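Local coordinates for protein ATP phosphoribosyltransferase regulatory subunit (Bacillus halodurans, PDB 3OD1) that is probably required, together with HisG, for the first step of histidine biosynthesis and may allow feedback regulation of ATP phosphoribosyltransferase by histidine, at residues Leu81-Ile89 against Leu106-Arg114; His167-Asp177 against Leu236-Leu246. All blocks are in the same frame, centred on the assembly; numbering follows the deposited sequence.

Contact 1 (Leu81-Ile89 against Leu106-Arg114); sequences LRPDMTAPI and LAYQSNVYR
The turn between strand 78-81 and helix 86-94 packs on strand 104-113 of the large mixed sheet through a buried mix of backbone, arginine and aromatic contacts, Arg82 meeting Asn111 and Tyr113 at one end and Ile89 meeting Leu106 at the other. Arg82 holds the strand by both its carbonyl and its side chain. Arg82 O takes the N-H of Tyr113 at 3.0 Å, while Arg82 NE donates to Asn111 O at 2.7 Å, slightly tilted from the guanidinium plane. The first torsion (chi1 58°) sets CG between its own N and carbonyl carbon, and the chain runs straight out to NE; NH2 adds a weak second bond to Asn111 O. Arg114 folds back at chi2 so that NH1 reaches Pro83 O at 2.7 Å, in the carbonyl plane on a lone pair and nearly straight (168°). NH2 donates to a water that donates to the same oxygen; both partners lie in the guanidinium plane, which fixes its rotation. The position is consistent with the motif 2 arginine of class II aminoacyl-tRNA synthetases, strands 104-113 and 125-134 then forming the motif 2 hairpin. Aromatic rings take up most of the remaining contacts. Met85, a selenomethionine, lays CB over the centre of the Tyr108 ring, 3.4 Å from its centroid, a CH-pi contact, while its chain bends twice to carry SE past Ser110. Tyr108 OH goes to Gln128 on strand 125-134. Ile89 CD1 reaches Tyr108 CD1 at 3.8 Å, and the aliphatic end is Ile89 CG2 against Leu106 CD1. Leu81 CB lies 3.5 Å from Tyr113 CG, and the Tyr113 hydroxyl bonds to Thr50 of the second subunit. Asp84 turns away, OD2 accepting a capping bond from Ala87 N and OD1 hydrogen-bonding to Ser61 OG.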
loop_
_atom_site.group_PDB
_atom_site.type_symbol
_atom_site.label_atom_id
_atom_site.label_comp_id
_atom_site.label_asym_id
_atom_site.label_seq_id
_atom_site.Cartn_x
_atom_site.Cartn_y
_atom_site.Cartn_z
ATOM N N LEU B 81 7.335 -11.800 7.033
ATOM C CA LEU B 81 6.532 -10.816 6.330
ATOM C C LEU B 81 5.218 -10.803 7.091
ATOM O O LEU B 81 4.643 -11.857 7.345
ATOM C CB LEU B 81 6.337 -11.235 4.869
ATOM C CG LEU B 81 7.613 -11.187 4.012
ATOM C CD1 LEU B 81 7.386 -11.671 2.562
ATOM C CD2 LEU B 81 8.206 -9.773 4.009
ATOM N N ARG B 82 4.749 -9.626 7.491
ATOM C CA ARG B 82 3.616 -9.570 8.408
ATOM C C ARG B 82 2.433 -10.443 7.980
ATOM O O ARG B 82 1.886 -10.311 6.866
ATOM C CB ARG B 82 3.160 -8.144 8.647
ATOM C CG ARG B 82 2.790 -7.455 7.392
ATOM C CD ARG B 82 1.859 -6.314 7.663
ATOM N NE ARG B 82 1.563 -5.615 6.424
ATOM C CZ ARG B 82 2.096 -4.453 6.086
ATOM N NH1 ARG B 82 2.931 -3.846 6.908
ATOM N NH2 ARG B 82 1.758 -3.885 4.942
ATOM N N PRO B 83 2.030 -11.348 8.879
ATOM C CA PRO B 83 0.919 -12.257 8.616
ATOM C C PRO B 83 -0.442 -11.582 8.790
ATOM O O PRO B 83 -1.434 -12.032 8.205
ATOM C CB PRO B 83 1.128 -13.368 9.664
ATOM C CG PRO B 83 1.909 -12.720 10.752
ATOM C CD PRO B 83 2.814 -11.748 10.058
ATOM N N ASP B 84 -0.495 -10.524 9.595
ATOM C CA ASP B 84 -1.759 -9.851 9.897
ATOM C C ASP B 84 -1.471 -8.438 10.412
ATOM O O ASP B 84 -0.317 -8.089 10.657
ATOM C CB ASP B 84 -2.535 -10.640 10.957
ATOM C CG ASP B 84 -1.809 -10.672 12.315
ATOM O OD1 ASP B 84 -0.791 -11.380 12.448
ATOM O OD2 ASP B 84 -2.238 -9.976 13.250
HETATM N N MSE B 85 -2.513 -7.636 10.612
HETATM C CA MSE B 85 -2.326 -6.295 11.166
HETATM C C MSE B 85 -2.671 -6.178 12.657
HETATM O O MSE B 85 -2.328 -5.181 13.301
HETATM C CB MSE B 85 -3.098 -5.253 10.347
HETATM C CG MSE B 85 -2.381 -4.860 9.025
HETATM SE SE MSE B 85 -0.573 -4.164 9.339
HETATM C CE MSE B 85 -1.021 -2.525 10.301
ATOM N N THR B 86 -3.338 -7.192 13.200
ATOM C CA THR B 86 -3.759 -7.138 14.596
ATOM C C THR B 86 -2.569 -7.210 15.561
ATOM O O THR B 86 -2.457 -6.397 16.484
ATOM C CB THR B 86 -4.783 -8.232 14.944
ATOM O OG1 THR B 86 -5.913 -8.123 14.068
ATOM C CG2 THR B 86 -5.243 -8.079 16.397
ATOM N N ALA B 87 -1.679 -8.173 15.356
ATOM C CA ALA B 87 -0.514 -8.279 16.234
ATOM C C ALA B 87 0.440 -7.072 16.087
ATOM O O ALA B 87 0.941 -6.530 17.088
ATOM C CB ALA B 87 0.203 -9.621 16.039
ATOM N N PRO B 88 0.686 -6.622 14.839
ATOM C CA PRO B 88 1.470 -5.387 14.719
ATOM C C PRO B 88 0.774 -4.207 15.392
ATOM O O PRO B 88 1.446 -3.401 16.026
ATOM C CB PRO B 88 1.592 -5.190 13.198
ATOM C CG PRO B 88 1.587 -6.614 12.666
ATOM C CD PRO B 88 0.578 -7.336 13.550
ATOM N N ILE B 89 -0.549 -4.115 15.296
ATOM C CA ILE B 89 -1.230 -3.004 15.952
ATOM C C ILE B 89 -1.124 -3.133 17.483
ATOM O O ILE B 89 -0.970 -2.141 18.184
ATOM C CB ILE B 89 -2.684 -2.852 15.472
ATOM C CG1 ILE B 89 -2.690 -2.213 14.074
ATOM C CG2 ILE B 89 -3.491 -2.011 16.459
ATOM C CD1 ILE B 89 -4.035 -2.201 13.409
ATOM N N LEU B 106 -8.351 2.038 15.748
ATOM C CA LEU B 106 -7.329 2.106 14.727
ATOM C C LEU B 106 -7.767 1.279 13.534
ATOM O O LEU B 106 -8.579 0.355 13.675
ATOM C CB LEU B 106 -5.999 1.611 15.291
ATOM C CG LEU B 106 -5.415 2.450 16.436
ATOM C CD1 LEU B 106 -4.310 1.706 17.152
ATOM C CD2 LEU B 106 -4.874 3.774 15.934
ATOM N N ALA B 107 -7.231 1.616 12.364
ATOM C CA ALA B 107 -7.651 0.993 11.110
ATOM C C ALA B 107 -6.451 0.796 10.204
ATOM O O ALA B 107 -5.394 1.401 10.416
ATOM C CB ALA B 107 -8.709 1.857 10.370
ATOM N N TYR B 108 -6.602 -0.057 9.196
ATOM C CA TYR B 108 -5.498 -0.305 8.275
ATOM C C TYR B 108 -6.028 -0.733 6.919
ATOM O O TYR B 108 -7.161 -1.182 6.801
ATOM C CB TYR B 108 -4.585 -1.402 8.828
ATOM C CG TYR B 108 -5.324 -2.705 9.056
ATOM C CD1 TYR B 108 -5.969 -2.956 10.259
ATOM C CD2 TYR B 108 -5.407 -3.668 8.052
ATOM C CE1 TYR B 108 -6.663 -4.155 10.478
ATOM C CE2 TYR B 108 -6.103 -4.866 8.252
ATOM C CZ TYR B 108 -6.724 -5.107 9.469
ATOM O OH TYR B 108 -7.421 -6.290 9.666
ATOM N N GLN B 109 -5.195 -0.567 5.898
ATOM C CA GLN B 109 -5.426 -1.174 4.604
ATOM C C GLN B 109 -4.031 -1.596 4.150
ATOM O O GLN B 109 -3.189 -0.756 3.820
ATOM C CB GLN B 109 -6.049 -0.164 3.636
ATOM C CG GLN B 109 -6.308 -0.714 2.258
ATOM C CD GLN B 109 -6.877 0.336 1.301
ATOM O OE1 GLN B 109 -7.511 1.302 1.731
ATOM N NE2 GLN B 109 -6.665 0.133 -0.004
ATOM N N SER B 110 -3.768 -2.896 4.177
ATOM C CA SER B 110 -2.401 -3.374 4.050
ATOM C C SER B 110 -2.318 -4.732 3.391
ATOM O O SER B 110 -3.208 -5.575 3.550
ATOM C CB SER B 110 -1.754 -3.492 5.437
ATOM O OG SER B 110 -1.825 -2.276 6.155
ATOM N N ASN B 111 -1.214 -4.962 2.692
ATOM C CA ASN B 111 -0.896 -6.311 2.241
ATOM C C ASN B 111 -0.369 -7.145 3.396
ATOM O O ASN B 111 0.503 -6.707 4.155
ATOM C CB ASN B 111 0.144 -6.278 1.132
ATOM C CG ASN B 111 -0.385 -5.668 -0.147
ATOM O OD1 ASN B 111 -1.589 -5.519 -0.331
ATOM N ND2 ASN B 111 0.519 -5.316 -1.042
ATOM N N VAL B 112 -0.899 -8.353 3.521
ATOM C CA VAL B 112 -0.361 -9.333 4.457
ATOM C C VAL B 112 0.086 -10.560 3.673
ATOM O O VAL B 112 -0.201 -10.684 2.472
ATOM C CB VAL B 112 -1.403 -9.713 5.547
ATOM C CG1 VAL B 112 -1.724 -8.487 6.397
ATOM C CG2 VAL B 112 -2.665 -10.232 4.902
ATOM N N TYR B 113 0.793 -11.461 4.345
ATOM C CA TYR B 113 1.578 -12.463 3.641
ATOM C C TYR B 113 1.403 -13.847 4.250
ATOM O O TYR B 113 1.186 -13.995 5.450
ATOM C CB TYR B 113 3.066 -12.068 3.627
ATOM C CG TYR B 113 3.342 -10.686 3.049
ATOM C CD1 TYR B 113 3.656 -10.516 1.703
ATOM C CD2 TYR B 113 3.261 -9.557 3.847
ATOM C CE1 TYR B 113 3.905 -9.252 1.173
ATOM C CE2 TYR B 113 3.509 -8.292 3.339
ATOM C CZ TYR B 113 3.830 -8.144 2.000
ATOM O OH TYR B 113 4.049 -6.883 1.498
ATOM N N ARG B 114 1.492 -14.855 3.395
ATOM C CA ARG B 114 1.393 -16.249 3.798
ATOM C C ARG B 114 2.597 -16.995 3.244
ATOM O O ARG B 114 3.179 -16.589 2.230
ATOM C CB ARG B 114 0.119 -16.867 3.234
ATOM C CG ARG B 114 -1.147 -16.237 3.738
ATOM C CD ARG B 114 -1.374 -16.620 5.176
ATOM N NE ARG B 114 -2.600 -16.031 5.698
ATOM C CZ ARG B 114 -2.635 -14.883 6.357
ATOM N NH1 ARG B 114 -1.507 -14.213 6.556
ATOM N NH2 ARG B 114 -3.786 -14.402 6.800
HETATM O O HOH W 1 3.488 -14.340 7.024
HETATM O O HOH W 2 -4.287 -12.002 7.923
#

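Contact 2 (His167-Asp177 against Leu236-Leu246); sequences HVGYVNALLMD and LIQTEKGKTAL
The His167 imidazole carries the methyl of Ala245 over the centre of one face, CB lying 3.7 Å from the ring centroid, and at its edge Gly169 N donates in the ring plane to His167 ND1 at 2.7 Å, the N-cap bond that opens helix 168-179. NE2 bonds to Glu248 farther along the partner helix, so both ring nitrogens are engaged and the proton probably sits on NE2. The Tyr170 ring has Gly242 O near its plane at one edge, while Ile237 CG2 and Leu246 CG come at it obliquely. With CG opposite the backbone N (chi1 -178°), the ring swings over toward the other segment, where CE1 comes within 3.3 Å of Ile237 CG2. Its hydroxyl passes beside Leu236 CB, at 3.4 Å, and bonds to Ala233 O. Between the helices lie small residues: the Ala245 methyl sits 3.4 Å from Tyr170 N, and the Ala173 methyl 3.7 Å from Gly242 N. At the far end Ile237 points its two branches apart, CG2 to the tyrosine and CD1 to Asp177 CB at 3.6 Å. The Thr239 methyl CG2 brushes Asp177 OD1, whereas its OG1 caps helix 240-258 by accepting from Gly242 N. Arg216 stands behind this end, forming a salt bridge to Asp177 OD2 and a hydrogen bond to Leu236 O, so one guanidinium ties both segments together. The helix segments run nearly antiparallel, at 157° with axes 8.1 Å apart, a close approach that goes with the glycines and alanines facing each other. Such antiparallel packing is consistent with the helical insertion between motifs 2 and 3 of histidyl-tRNA synthetase-like proteins, and joins helix 168-179, just after strand 162-167, to helix 240-258.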
loop_
_atom_site.group_PDB
_atom_site.type_symbol
_atom_site.label_atom_id
_atom_site.label_comp_id
_atom_site.label_asym_id
_atom_site.label_seq_id
_atom_site.Cartn_x
_atom_site.Cartn_y
_atom_site.Cartn_z
ATOM N N HIS B 167 -19.912 -17.811 19.437
ATOM C CA HIS B 167 -19.314 -17.396 20.693
ATOM C C HIS B 167 -18.387 -18.467 21.267
ATOM O O HIS B 167 -18.824 -19.567 21.590
ATOM C CB HIS B 167 -20.403 -17.021 21.703
ATOM C CG HIS B 167 -19.894 -16.220 22.858
ATOM N ND1 HIS B 167 -18.810 -16.613 23.612
ATOM C CD2 HIS B 167 -20.317 -15.048 23.388
ATOM C CE1 HIS B 167 -18.585 -15.717 24.557
ATOM N NE2 HIS B 167 -19.481 -14.754 24.438
ATOM N N VAL B 168 -17.107 -18.133 21.389
ATOM C CA VAL B 168 -16.121 -19.052 21.944
ATOM C C VAL B 168 -16.514 -19.527 23.344
ATOM O O VAL B 168 -16.270 -20.680 23.704
ATOM C CB VAL B 168 -14.722 -18.404 22.010
ATOM C CG1 VAL B 168 -13.780 -19.222 22.898
ATOM C CG2 VAL B 168 -14.152 -18.259 20.623
ATOM N N GLY B 169 -17.113 -18.633 24.126
ATOM C CA GLY B 169 -17.470 -18.947 25.497
ATOM C C GLY B 169 -18.577 -19.985 25.543
ATOM O O GLY B 169 -18.543 -20.919 26.356
ATOM N N TYR B 170 -19.569 -19.832 24.671
ATOM C CA TYR B 170 -20.644 -20.808 24.634
ATOM C C TYR B 170 -20.111 -22.205 24.294
ATOM O O TYR B 170 -20.366 -23.173 25.019
ATOM C CB TYR B 170 -21.755 -20.395 23.669
ATOM C CG TYR B 170 -22.893 -21.387 23.682
ATOM C CD1 TYR B 170 -23.908 -21.289 24.626
ATOM C CD2 TYR B 170 -22.933 -22.445 22.780
ATOM C CE1 TYR B 170 -24.951 -22.203 24.664
ATOM C CE2 TYR B 170 -23.979 -23.376 22.810
ATOM C CZ TYR B 170 -24.981 -23.242 23.759
ATOM O OH TYR B 170 -26.018 -24.143 23.803
ATOM N N VAL B 171 -19.374 -22.303 23.190
ATOM C CA VAL B 171 -18.781 -23.567 22.760
ATOM C C VAL B 171 -17.952 -24.200 23.877
ATOM O O VAL B 171 -18.167 -25.356 24.242
ATOM C CB VAL B 171 -17.891 -23.381 21.504
ATOM C CG1 VAL B 171 -17.183 -24.683 21.148
ATOM C CG2 VAL B 171 -18.721 -22.895 20.332
ATOM N N ASN B 172 -17.005 -23.445 24.425
ATOM C CA ASN B 172 -16.138 -23.994 25.470
ATOM C C ASN B 172 -16.910 -24.458 26.709
ATOM O O ASN B 172 -16.638 -25.538 27.241
ATOM C CB ASN B 172 -15.023 -23.012 25.844
ATOM C CG ASN B 172 -14.025 -22.799 24.708
ATOM O OD1 ASN B 172 -14.138 -23.408 23.642
ATOM N ND2 ASN B 172 -13.039 -21.936 24.937
ATOM N N ALA B 173 -17.876 -23.662 27.163
ATOM C CA ALA B 173 -18.660 -24.042 28.347
ATOM C C ALA B 173 -19.403 -25.355 28.132
ATOM O O ALA B 173 -19.405 -26.229 29.006
ATOM C CB ALA B 173 -19.639 -22.937 28.740
ATOM N N LEU B 174 -20.034 -25.493 26.972
ATOM C CA LEU B 174 -20.793 -26.696 26.661
ATOM C C LEU B 174 -19.892 -27.918 26.543
ATOM O O LEU B 174 -20.145 -28.945 27.175
ATOM C CB LEU B 174 -21.598 -26.521 25.373
ATOM C CG LEU B 174 -22.385 -27.761 24.930
ATOM C CD1 LEU B 174 -23.365 -28.241 26.029
ATOM C CD2 LEU B 174 -23.117 -27.500 23.616
ATOM N N LEU B 175 -18.846 -27.809 25.728
ATOM C CA LEU B 175 -17.916 -28.918 25.549
ATOM C C LEU B 175 -17.346 -29.388 26.894
ATOM O O LEU B 175 -17.436 -30.569 27.228
ATOM C CB LEU B 175 -16.792 -28.526 24.589
ATOM C CG LEU B 175 -17.079 -28.880 23.126
ATOM C CD1 LEU B 175 -18.587 -28.843 22.834
ATOM C CD2 LEU B 175 -16.279 -28.004 22.182
HETATM N N MSE B 176 -16.771 -28.460 27.658
HETATM C CA MSE B 176 -16.223 -28.779 28.979
HETATM C C MSE B 176 -17.247 -29.440 29.885
HETATM O O MSE B 176 -16.990 -30.500 30.470
HETATM C CB MSE B 176 -15.695 -27.528 29.679
HETATM C CG MSE B 176 -14.313 -27.118 29.230
HETATM SE SE MSE B 176 -12.977 -28.517 29.485
HETATM C CE MSE B 176 -11.653 -27.810 28.246
ATOM N N ASP B 177 -18.407 -28.813 30.020
ATOM C CA ASP B 177 -19.370 -29.317 30.979
ATOM C C ASP B 177 -19.738 -30.763 30.677
ATOM O O ASP B 177 -20.146 -31.504 31.576
ATOM C CB ASP B 177 -20.621 -28.452 31.032
ATOM C CG ASP B 177 -21.446 -28.736 32.262
ATOM O OD1 ASP B 177 -20.921 -28.537 33.377
ATOM O OD2 ASP B 177 -22.603 -29.165 32.113
ATOM N N LEU B 236 -29.149 -26.288 26.326
ATOM C CA LEU B 236 -28.023 -27.218 26.228
ATOM C C LEU B 236 -26.989 -27.064 27.330
ATOM O O LEU B 236 -26.161 -27.951 27.528
ATOM C CB LEU B 236 -27.326 -27.081 24.873
ATOM C CG LEU B 236 -28.169 -27.506 23.677
ATOM C CD1 LEU B 236 -27.327 -27.462 22.424
ATOM C CD2 LEU B 236 -28.726 -28.907 23.920
ATOM N N ILE B 237 -27.030 -25.942 28.037
ATOM C CA ILE B 237 -26.012 -25.627 29.034
ATOM C C ILE B 237 -26.542 -24.550 29.974
ATOM O O ILE B 237 -27.098 -23.543 29.529
ATOM C CB ILE B 237 -24.700 -25.144 28.359
ATOM C CG1 ILE B 237 -23.637 -24.750 29.395
ATOM C CG2 ILE B 237 -24.982 -23.986 27.414
ATOM C CD1 ILE B 237 -23.033 -25.915 30.137
ATOM N N GLN B 238 -26.376 -24.770 31.274
ATOM C CA GLN B 238 -26.891 -23.838 32.271
ATOM C C GLN B 238 -25.834 -23.409 33.284
ATOM O O GLN B 238 -26.159 -22.833 34.321
ATOM C CB GLN B 238 -28.104 -24.434 32.991
ATOM C CG GLN B 238 -29.434 -24.147 32.310
ATOM C CD GLN B 238 -29.808 -22.678 32.373
ATOM O OE1 GLN B 238 -29.246 -21.849 31.655
ATOM N NE2 GLN B 238 -30.763 -22.349 33.238
ATOM N N THR B 239 -24.571 -23.690 32.985
ATOM C CA THR B 239 -23.485 -23.225 33.838
ATOM C C THR B 239 -23.430 -21.704 33.797
ATOM O O THR B 239 -24.010 -21.084 32.910
ATOM C CB THR B 239 -22.124 -23.813 33.409
ATOM O OG1 THR B 239 -21.836 -23.443 32.053
ATOM C CG2 THR B 239 -22.138 -25.335 33.534
ATOM N N GLU B 240 -22.744 -21.099 34.758
ATOM C CA GLU B 240 -22.595 -19.649 34.758
ATOM C C GLU B 240 -21.924 -19.174 33.465
ATOM O O GLU B 240 -22.428 -18.278 32.783
ATOM C CB GLU B 240 -21.790 -19.193 35.970
ATOM C CG GLU B 240 -21.808 -17.690 36.182
ATOM C CD GLU B 240 -20.564 -17.190 36.895
ATOM O OE1 GLU B 240 -20.690 -16.646 38.015
ATOM O OE2 GLU B 240 -19.459 -17.348 36.332
ATOM N N LYS B 241 -20.790 -19.782 33.127
ATOM C CA LYS B 241 -20.059 -19.417 31.915
ATOM C C LYS B 241 -20.917 -19.522 30.649
ATOM O O LYS B 241 -20.815 -18.687 29.745
ATOM C CB LYS B 241 -18.789 -20.257 31.780
ATOM C CG LYS B 241 -17.726 -19.919 32.815
ATOM C CD LYS B 241 -16.463 -20.738 32.614
ATOM C CE LYS B 241 -15.467 -20.492 33.737
ATOM N NZ LYS B 241 -14.317 -21.440 33.675
ATOM N N GLY B 242 -21.757 -20.550 30.590
ATOM C CA GLY B 242 -22.664 -20.732 29.474
ATOM C C GLY B 242 -23.761 -19.684 29.447
ATOM O O GLY B 242 -24.098 -19.143 28.387
ATOM N N LYS B 243 -24.328 -19.392 30.613
ATOM C CA LYS B 243 -25.384 -18.385 30.701
ATOM C C LYS B 243 -24.856 -16.988 30.368
ATOM O O LYS B 243 -25.542 -16.194 29.727
ATOM C CB LYS B 243 -26.067 -18.407 32.079
ATOM C CG LYS B 243 -27.275 -19.341 32.139
ATOM C CD LYS B 243 -28.026 -19.252 33.467
ATOM C CE LYS B 243 -27.425 -20.176 34.514
ATOM N NZ LYS B 243 -28.174 -20.123 35.803
ATOM N N THR B 244 -23.635 -16.706 30.813
ATOM C CA THR B 244 -22.958 -15.451 30.508
ATOM C C THR B 244 -22.746 -15.252 29.002
ATOM O O THR B 244 -23.070 -14.199 28.459
ATOM C CB THR B 244 -21.593 -15.383 31.207
ATOM O OG1 THR B 244 -21.785 -15.398 32.627
ATOM C CG2 THR B 244 -20.847 -14.118 30.806
ATOM N N ALA B 245 -22.192 -16.258 28.335
ATOM C CA ALA B 245 -21.982 -16.182 26.884
ATOM C C ALA B 245 -23.294 -15.941 26.145
ATOM O O ALA B 245 -23.367 -15.102 25.245
ATOM C CB ALA B 245 -21.309 -17.441 26.371
ATOM N N LEU B 246 -24.336 -16.669 26.530
ATOM C CA LEU B 246 -25.646 -16.478 25.925
ATOM C C LEU B 246 -26.146 -15.045 26.156
ATOM O O LEU B 246 -26.772 -14.450 25.282
ATOM C CB LEU B 246 -26.647 -17.498 26.473
ATOM C CG LEU B 246 -26.556 -18.923 25.913
ATOM C CD1 LEU B 246 -27.114 -19.950 26.893
ATOM C CD2 LEU B 246 -27.256 -19.021 24.570
#

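In the fold
The two contacts do not touch: their centres are 32 Å apart and their nearest atoms about 14 Å. They follow one another along the chain, contact 1 ending before contact 2 begins. The large mixed sheet joins them. Strand 104-113 of contact 1 and strand 162-167, which runs straight into the first helix of contact 2, belong to that sheet with four strands between them. Contact 1 lies deep in the class II core, probably near the region where related synthetases bind ATP and histidine, and reaches the second subunit. Contact 2 lies out in the helical region, 27 Å from the chain centre, and meets no other protein chain of the assembly.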